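Local coordinates for ParB-like N-terminal domain-containing protein (PDB 1VK1) that is of unproven function but probably binds ATP and acts as a kinase, perhaps on free serine, at residues L56-I59 against E64-I67; D91-G96 against E207-V212; K163-M168 against I174-Y179. All blocks are in the same frame, centred on the assembly; numbering follows the deposited sequence. Where two conformers were deposited one is given.

Interaction 1 of 3, residues L56-I59 against E64-I67; sequences LAKI and EYLI
Glu64 opens the pairing of the hairpin formed by strands 54-58 and 65-67: its carbonyl O accepts the backbone N of Ile59 at 2.9 Å, an almost straight bond (174° at the hydrogen) with the donor tilted 25° from the carbonyl plane. Tyr65 follows, in a non-hydrogen-bonded antiparallel pair with Lys58. CG anti to the carbonyl carbon (chi1 -63°) lays its ring back toward Lys58, CD1 3.7 Å from Lys58 N, while Leu56 CD1 sits over one ring face, 4.0 Å from Tyr65 CG. The lysine chain crosses the tyrosine at a slant, its CE 3.9 Å from Tyr65 OH, before NZ pairs with Asp63 in the turn. Leu66 makes the hydrogen-bonded pair with Ala57: its N reaches Ala57 O at 2.7 Å, and its O accepts Ala57 N in the carbonyl plane. On that face Leu66 CB meets Ile59 CG1, and helix 205-213 packs against both residues. Ile67 ends the walk beside Leu56, whose CD2 lies 4.2 Å from Ile67 CG1. Three backbone bonds thus set the register of an edge strand in the mixed sheet of the ParB-like domain, and with Leu56 and Ile67 on one face and Ala57 and Leu66 on the other, the inner peptide groups satisfy one another rather than water.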
loop_
_atom_site.group_PDB
_atom_site.type_symbol
_atom_site.label_atom_id
_atom_site.label_comp_id
_atom_site.label_asym_id
_atom_site.label_seq_id
_atom_site.Cartn_x
_atom_site.Cartn_y
_atom_site.Cartn_z
ATOM N N LEU A 56 -6.888 12.626 -0.781
ATOM C CA LEU A 56 -6.545 13.171 0.511
ATOM C C LEU A 56 -7.777 13.340 1.371
ATOM O O LEU A 56 -8.887 13.458 0.865
ATOM C CB LEU A 56 -5.924 14.562 0.349
ATOM C CG LEU A 56 -4.668 14.677 -0.517
ATOM C CD1 LEU A 56 -4.240 16.158 -0.549
ATOM C CD2 LEU A 56 -3.547 13.811 -0.036
ATOM N N ALA A 57 -7.569 13.426 2.676
ATOM C CA ALA A 57 -8.626 13.786 3.628
ATOM C C ALA A 57 -8.025 14.671 4.694
ATOM O O ALA A 57 -6.944 14.393 5.197
ATOM C CB ALA A 57 -9.230 12.554 4.262
ATOM N N LYS A 58 -8.704 15.735 5.060
ATOM C CA LYS A 58 -8.159 16.621 6.079
ATOM C C LYS A 58 -8.110 15.912 7.440
ATOM O O LYS A 58 -9.036 15.212 7.835
ATOM C CB LYS A 58 -8.951 17.954 6.161
ATOM C CG LYS A 58 -8.343 18.980 7.180
ATOM C CD LYS A 58 -8.779 20.423 6.937
ATOM C CE LYS A 58 -7.879 21.133 5.919
ATOM N NZ LYS A 58 -8.087 22.600 5.933
ATOM N N ILE A 59 -7.021 16.112 8.152
ATOM C CA ILE A 59 -6.879 15.618 9.519
ATOM C C ILE A 59 -7.537 16.656 10.451
ATOM O O ILE A 59 -7.145 17.815 10.462
ATOM C CB ILE A 59 -5.415 15.405 9.860
ATOM C CG1 ILE A 59 -4.813 14.318 8.953
ATOM C CG2 ILE A 59 -5.261 15.010 11.323
ATOM C CD1 ILE A 59 -3.313 14.261 8.991
ATOM N N GLU A 64 -3.542 19.967 7.720
ATOM C CA GLU A 64 -2.774 18.913 7.076
ATOM C C GLU A 64 -3.741 17.846 6.565
ATOM O O GLU A 64 -4.900 17.784 6.993
ATOM C CB GLU A 64 -1.772 18.329 8.079
ATOM C CG GLU A 64 -0.727 19.381 8.513
ATOM C CD GLU A 64 -0.005 19.081 9.814
ATOM O OE1 GLU A 64 -0.227 18.025 10.407
ATOM O OE2 GLU A 64 0.828 19.954 10.247
ATOM N N TYR A 65 -3.241 16.995 5.675
ATOM C CA TYR A 65 -4.034 15.971 5.032
ATOM C C TYR A 65 -3.447 14.591 5.225
ATOM O O TYR A 65 -2.233 14.386 5.087
ATOM C CB TYR A 65 -4.125 16.232 3.520
ATOM C CG TYR A 65 -4.816 17.513 3.183
ATOM C CD1 TYR A 65 -6.190 17.572 3.022
ATOM C CD2 TYR A 65 -4.093 18.676 2.997
ATOM C CE1 TYR A 65 -6.831 18.761 2.728
ATOM C CE2 TYR A 65 -4.721 19.869 2.698
ATOM C CZ TYR A 65 -6.101 19.894 2.542
ATOM O OH TYR A 65 -6.744 21.080 2.226
ATOM N N LEU A 66 -4.322 13.644 5.526
ATOM C CA LEU A 66 -4.045 12.235 5.387
ATOM C C LEU A 66 -3.947 11.887 3.923
ATOM O O LEU A 66 -4.851 12.184 3.160
ATOM C CB LEU A 66 -5.200 11.455 6.026
ATOM C CG LEU A 66 -5.263 9.947 5.767
ATOM C CD1 LEU A 66 -4.061 9.216 6.371
ATOM C CD2 LEU A 66 -6.577 9.393 6.293
ATOM N N ILE A 67 -2.859 11.221 3.529
ATOM C CA ILE A 67 -2.791 10.602 2.224
ATOM C C ILE A 67 -3.678 9.362 2.288
ATOM O O ILE A 67 -3.394 8.437 3.011
ATOM C CB ILE A 67 -1.354 10.219 1.828
ATOM C CG1 ILE A 67 -0.477 11.481 1.661
ATOM C CG2 ILE A 67 -1.384 9.400 0.540
ATOM C CD1 ILE A 67 0.994 11.181 1.485
#

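Interaction 2 of 3, residues D91-G96 against E207-V212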
loop_
_atom_site.group_PDB
_atom_site.type_symbol
_atom_site.label_atom_id
_atom_site.label_comp_id
_atom_site.label_asym_id
_atom_site.label_seq_id
_atom_site.Cartn_x
_atom_site.Cartn_y
_atom_site.Cartn_z
ATOM N N ASP A 91 -14.163 13.383 2.260
ATOM C CA ASP A 91 -14.561 13.240 3.656
ATOM C C ASP A 91 -14.295 11.782 4.004
ATOM O O ASP A 91 -15.011 10.904 3.552
ATOM C CB ASP A 91 -16.041 13.588 3.840
ATOM C CG ASP A 91 -16.561 13.277 5.258
ATOM O OD1 ASP A 91 -15.760 12.824 6.136
ATOM O OD2 ASP A 91 -17.758 13.453 5.576
ATOM N N TYR A 92 -13.272 11.547 4.802
ATOM C CA TYR A 92 -12.787 10.183 5.029
ATOM C C TYR A 92 -13.866 9.286 5.658
ATOM O O TYR A 92 -13.948 8.109 5.340
ATOM C CB TYR A 92 -11.542 10.213 5.894
ATOM C CG TYR A 92 -10.775 8.915 5.877
ATOM C CD1 TYR A 92 -10.355 8.334 4.658
ATOM C CD2 TYR A 92 -10.441 8.267 7.048
ATOM C CE1 TYR A 92 -9.646 7.139 4.637
ATOM C CE2 TYR A 92 -9.734 7.085 7.025
ATOM C CZ TYR A 92 -9.341 6.519 5.813
ATOM O OH TYR A 92 -8.636 5.341 5.789
ATOM N N PHE A 93 -14.726 9.861 6.507
ATOM C CA PHE A 93 -15.716 9.054 7.254
ATOM C C PHE A 93 -17.077 9.023 6.600
ATOM O O PHE A 93 -18.043 8.537 7.176
ATOM C CB PHE A 93 -15.731 9.479 8.712
ATOM C CG PHE A 93 -14.479 9.088 9.431
ATOM C CD1 PHE A 93 -14.228 7.739 9.732
ATOM C CD2 PHE A 93 -13.516 10.033 9.752
ATOM C CE1 PHE A 93 -13.070 7.354 10.363
ATOM C CE2 PHE A 93 -12.337 9.642 10.391
ATOM C CZ PHE A 93 -12.123 8.301 10.700
ATOM N N ASP A 94 -17.131 9.474 5.359
ATOM C CA ASP A 94 -18.263 9.209 4.517
ATOM C C ASP A 94 -18.337 7.695 4.279
ATOM O O ASP A 94 -17.298 7.050 4.036
ATOM C CB ASP A 94 -18.110 9.963 3.197
ATOM C CG ASP A 94 -19.348 9.903 2.346
ATOM O OD1 ASP A 94 -20.084 10.911 2.313
ATOM O OD2 ASP A 94 -19.679 8.896 1.684
ATOM N N GLU A 95 -19.544 7.126 4.345
ATOM C CA GLU A 95 -19.745 5.677 4.178
ATOM C C GLU A 95 -19.321 5.152 2.800
ATOM O O GLU A 95 -19.044 3.969 2.645
ATOM C CB GLU A 95 -21.206 5.278 4.485
ATOM C CG GLU A 95 -21.509 5.149 5.971
ATOM C CD GLU A 95 -20.767 3.992 6.620
ATOM O OE1 GLU A 95 -21.012 2.822 6.237
ATOM O OE2 GLU A 95 -19.934 4.250 7.508
ATOM N N GLY A 96 -19.286 6.039 1.817
ATOM C CA GLY A 96 -18.862 5.696 0.475
ATOM C C GLY A 96 -17.372 5.374 0.352
ATOM O O GLY A 96 -16.982 4.715 -0.605
ATOM N N GLU A 207 -8.793 3.238 12.534
ATOM C CA GLU A 207 -7.414 2.871 12.824
ATOM C C GLU A 207 -6.418 3.662 11.961
ATOM O O GLU A 207 -5.374 4.046 12.437
ATOM C CB GLU A 207 -7.217 1.371 12.672
ATOM C CG GLU A 207 -7.887 0.581 13.799
ATOM C CD GLU A 207 -7.988 -0.911 13.546
ATOM O OE1 GLU A 207 -7.883 -1.338 12.396
ATOM O OE2 GLU A 207 -8.234 -1.643 14.544
ATOM N N VAL A 208 -6.754 3.873 10.692
ATOM C CA VAL A 208 -5.886 4.659 9.799
ATOM C C VAL A 208 -5.763 6.092 10.305
ATOM O O VAL A 208 -4.648 6.615 10.438
ATOM C CB VAL A 208 -6.422 4.656 8.337
ATOM C CG1 VAL A 208 -5.604 5.635 7.453
ATOM C CG2 VAL A 208 -6.372 3.297 7.735
ATOM N N MET A 209 -6.887 6.721 10.615
ATOM C CA MET A 209 -6.848 8.095 11.069
ATOM C C MET A 209 -6.146 8.202 12.444
ATOM O O MET A 209 -5.364 9.126 12.689
ATOM C CB MET A 209 -8.253 8.681 11.109
ATOM C CG MET A 209 -8.293 10.151 11.441
ATOM S SD MET A 209 -7.476 11.260 10.252
ATOM C CE MET A 209 -8.717 11.358 8.975
ATOM N N GLU A 210 -6.386 7.236 13.333
ATOM C CA GLU A 210 -5.685 7.235 14.626
ATOM C C GLU A 210 -4.171 7.125 14.449
ATOM O O GLU A 210 -3.393 7.795 15.138
ATOM C CB GLU A 210 -6.219 6.092 15.515
ATOM C CG GLU A 210 -5.510 5.892 16.846
ATOM N N LEU A 211 -3.738 6.299 13.504
ATOM C CA LEU A 211 -2.327 6.121 13.270
ATOM C C LEU A 211 -1.688 7.419 12.758
ATOM O O LEU A 211 -0.632 7.842 13.246
ATOM C CB LEU A 211 -2.074 4.961 12.290
ATOM C CG LEU A 211 -0.662 4.397 12.401
ATOM C CD1 LEU A 211 -0.529 3.583 13.713
ATOM C CD2 LEU A 211 -0.335 3.534 11.218
ATOM N N VAL A 212 -2.306 8.051 11.774
ATOM C CA VAL A 212 -1.737 9.264 11.217
ATOM C C VAL A 212 -1.751 10.375 12.259
ATOM O O VAL A 212 -0.841 11.193 12.313
ATOM C CB VAL A 212 -2.452 9.690 9.885
ATOM C CG1 VAL A 212 -3.744 10.422 10.111
ATOM C CG2 VAL A 212 -1.514 10.557 8.992
#
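Tyr92 lays its hydroxyl end against Val208, OH standing 3.4 Å from CB and nearly as close to both methyl groups, the two side chains crossing at about a right angle. It belongs to a type I beta turn, Asp91 to Asp94, in the loop that follows strand 84-90 of the ParB-like domain; helix 205-213 packs against this turn. The ring swings toward the helix because CG is anti to the backbone N (chi1 -165°), and its OH is hydrogen-bonded to His225. Met209 runs past the ring in the opposite direction, bent at chi2 and chi3, which brings its CE to 4.0 Å from Tyr92 CD2. A serine in place of Tyr92 would probably leave Val208 and the Met209 methyl without their aromatic partner, and His225 without its phenolic mate. Phe93 lies farther out, and Tyr92 CD2 sits over one face of its ring, offset toward the rim. At the ring edge, Phe93 CZ meets Met209 CB at 3.9 Å. Between the two segments the side chains meet by van der Waals contact, while Lys205, earlier on the helix, hydrogen-bonds Tyr92 O. The turn is braced from within: Asp91 OD1 forms an Asx turn, taking the backbone N of Phe93 at 3.2 Å from above the carboxylate plane.

Interaction 3 of 3, residues K163-M168 against I174-Y179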
loop_
_atom_site.group_PDB
_atom_site.type_symbol
_atom_site.label_atom_id
_atom_site.label_comp_id
_atom_site.label_asym_id
_atom_site.label_seq_id
_atom_site.Cartn_x
_atom_site.Cartn_y
_atom_site.Cartn_z
ATOM N N LYS A 163 9.993 -5.552 4.866
ATOM C CA LYS A 163 11.381 -5.187 4.577
ATOM C C LYS A 163 12.102 -6.352 3.880
ATOM O O LYS A 163 12.782 -6.158 2.880
ATOM C CB LYS A 163 12.087 -4.808 5.873
ATOM C CG LYS A 163 13.557 -4.492 5.717
ATOM C CD LYS A 163 14.162 -4.168 7.071
ATOM C CE LYS A 163 15.652 -3.937 6.986
ATOM N NZ LYS A 163 16.384 -5.189 6.698
ATOM N N VAL A 164 11.942 -7.556 4.409
ATOM C CA VAL A 164 12.529 -8.747 3.792
ATOM C C VAL A 164 12.006 -8.924 2.366
ATOM O O VAL A 164 12.791 -9.137 1.438
ATOM C CB VAL A 164 12.253 -9.998 4.629
ATOM C CG1 VAL A 164 12.596 -11.266 3.868
ATOM C CG2 VAL A 164 13.039 -9.919 5.930
ATOM N N LEU A 165 10.695 -8.822 2.187
ATOM C CA LEU A 165 10.140 -8.956 0.857
ATOM C C LEU A 165 10.656 -7.919 -0.138
ATOM O O LEU A 165 10.957 -8.251 -1.277
ATOM C CB LEU A 165 8.628 -8.908 0.904
ATOM C CG LEU A 165 7.948 -10.061 1.674
ATOM C CD1 LEU A 165 6.450 -9.870 1.703
ATOM C CD2 LEU A 165 8.311 -11.426 1.095
ATOM N N ASP A 166 10.783 -6.675 0.296
ATOM C CA ASP A 166 11.292 -5.613 -0.562
ATOM C C ASP A 166 12.754 -5.917 -0.952
ATOM O O ASP A 166 13.149 -5.758 -2.107
ATOM C CB ASP A 166 11.172 -4.290 0.205
ATOM C CG ASP A 166 11.415 -3.046 -0.717
ATOM O OD1 ASP A 166 12.221 -3.121 -1.678
ATOM O OD2 ASP A 166 10.845 -1.977 -0.555
ATOM N N GLU A 167 13.561 -6.359 0.002
ATOM C CA GLU A 167 14.938 -6.708 -0.292
ATOM C C GLU A 167 15.046 -7.856 -1.283
ATOM O O GLU A 167 15.846 -7.790 -2.221
ATOM C CB GLU A 167 15.666 -7.015 1.003
ATOM C CG GLU A 167 15.898 -5.742 1.827
ATOM C CD GLU A 167 16.272 -5.968 3.283
ATOM O OE1 GLU A 167 16.351 -7.121 3.735
ATOM O OE2 GLU A 167 16.477 -4.955 3.980
ATOM N N MET A 168 14.224 -8.888 -1.102
ATOM C CA MET A 168 14.254 -10.039 -1.990
ATOM C C MET A 168 13.721 -9.686 -3.377
ATOM O O MET A 168 14.200 -10.202 -4.371
ATOM C CB MET A 168 13.493 -11.214 -1.385
ATOM C CG MET A 168 14.138 -11.740 -0.099
ATOM S SD MET A 168 13.338 -13.220 0.555
ATOM C CE MET A 168 14.065 -14.479 -0.535
ATOM N N ILE A 174 12.941 -13.248 -5.555
ATOM C CA ILE A 174 11.541 -13.551 -5.780
ATOM C C ILE A 174 10.972 -12.478 -6.697
ATOM O O ILE A 174 11.572 -11.428 -6.864
ATOM C CB ILE A 174 10.742 -13.566 -4.435
ATOM C CG1 ILE A 174 10.701 -12.155 -3.819
ATOM C CG2 ILE A 174 11.345 -14.577 -3.502
ATOM C CD1 ILE A 174 9.996 -12.095 -2.465
ATOM N N GLU A 175 9.807 -12.756 -7.262
ATOM C CA GLU A 175 8.973 -11.722 -7.860
ATOM C C GLU A 175 7.868 -11.420 -6.851
ATOM O O GLU A 175 7.216 -12.317 -6.386
ATOM C CB GLU A 175 8.372 -12.202 -9.166
ATOM C CG GLU A 175 9.410 -12.604 -10.207
ATOM C CD GLU A 175 10.332 -11.453 -10.574
ATOM O OE1 GLU A 175 11.558 -11.660 -10.600
ATOM O OE2 GLU A 175 9.828 -10.341 -10.810
ATOM N N LEU A 176 7.723 -10.155 -6.505
ATOM C CA LEU A 176 6.829 -9.700 -5.449
ATOM C C LEU A 176 5.706 -8.976 -6.124
ATOM O O LEU A 176 5.956 -8.001 -6.829
ATOM C CB LEU A 176 7.587 -8.756 -4.489
ATOM C CG LEU A 176 6.800 -8.069 -3.355
ATOM C CD1 LEU A 176 6.145 -9.085 -2.442
ATOM C CD2 LEU A 176 7.697 -7.112 -2.575
ATOM N N VAL A 177 4.476 -9.465 -5.957
ATOM C CA VAL A 177 3.303 -8.800 -6.504
ATOM C C VAL A 177 2.273 -8.612 -5.412
ATOM O O VAL A 177 2.246 -9.354 -4.443
ATOM C CB VAL A 177 2.692 -9.571 -7.671
ATOM C CG1 VAL A 177 3.704 -9.693 -8.810
ATOM C CG2 VAL A 177 2.233 -10.925 -7.244
ATOM N N TYR A 178 1.465 -7.591 -5.558
ATOM C CA TYR A 178 0.450 -7.278 -4.573
ATOM C C TYR A 178 -0.915 -7.448 -5.199
ATOM O O TYR A 178 -1.218 -6.773 -6.146
ATOM C CB TYR A 178 0.648 -5.844 -4.054
ATOM C CG TYR A 178 1.939 -5.669 -3.309
ATOM C CD1 TYR A 178 2.013 -5.858 -1.944
ATOM C CD2 TYR A 178 3.126 -5.327 -3.998
ATOM C CE1 TYR A 178 3.253 -5.712 -1.258
ATOM C CE2 TYR A 178 4.318 -5.187 -3.350
ATOM C CZ TYR A 178 4.386 -5.374 -1.980
ATOM O OH TYR A 178 5.603 -5.230 -1.344
ATOM N N TYR A 179 -1.736 -8.366 -4.640
ATOM C CA TYR A 179 -3.113 -8.627 -5.099
ATOM C C TYR A 179 -4.113 -7.816 -4.302
ATOM O O TYR A 179 -4.045 -7.781 -3.081
ATOM C CB TYR A 179 -3.465 -10.120 -4.919
ATOM C CG TYR A 179 -2.854 -11.009 -5.965
ATOM C CD1 TYR A 179 -3.584 -11.432 -7.068
ATOM C CD2 TYR A 179 -1.540 -11.397 -5.877
ATOM C CE1 TYR A 179 -3.005 -12.240 -8.038
ATOM C CE2 TYR A 179 -0.959 -12.205 -6.858
ATOM C CZ TYR A 179 -1.697 -12.604 -7.918
ATOM O OH TYR A 179 -1.117 -13.399 -8.876
#
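Apolar contacts carry the meeting of helix 161-170 with the chain that follows it, and Ile174 is at their centre. Its CG1 takes the crowded position between backbone N and carbonyl carbon (chi1 66°), and the chain then extends so that CD1 touches two helix residues one turn apart: Met168 CB at 3.8 Å and Leu165 CD2 at 4.0 Å. The other branch, CG2, receives the methyl CE of Met168, whose chain bends at chi3 to bring it there. The Met168 and Ile174 side chains meet at about a right angle. Two residues on, Leu176 CD2 rests against the helix backbone as much as its side chains, 3.7 Å from Leu165 O and 4.0 Å from Leu165 CB.

The polar bonds lie beside the contact, not across it. Lys163 NZ bridges to Glu167 OE2 at 2.7 Å, one turn along, on the syn side of the carboxylate and 16° out of its plane; Glu120 is a second acidic partner of the lysine. In the conformer given, Asp166 OD2 accepts the backbone N of Gln34, a tie from this helix to the ParB-like part of the chain.

Strand 177-179 then pairs with strand 98-105 in an antiparallel sheet. The arrangement is that of a helix joined by a short connection to an edge strand, with alternate residues of the approach, Ile174 and Leu176, packed on the helix, within the SerK-like region.

Interactions 1 and 2 form one continuous cluster, their centres about 9 Å apart. Leu66 of the hairpin is the hub: its CD2 lies 4.0 Å from Met209 CE and equally far from Tyr92 CE2, while Ala57 CB packs on Tyr92 CB at 3.7 Å. Helix 205-213, distant in sequence, thereby covers both the hairpin and the turn. A phosphate, probably from the crystallisation liquor though perhaps marking a pocket, lies about 5 Å from the Ile67 side chain; the sodium ion, bound by Glu30 and Thr223, is about 7 Å from it and about 8 Å from that of Val208. Interaction 3 stands apart on the opposite side of the chain's centre, about 28 Å from interaction 1 between centres, although in sequence it is nested within the loop closed by interaction 2.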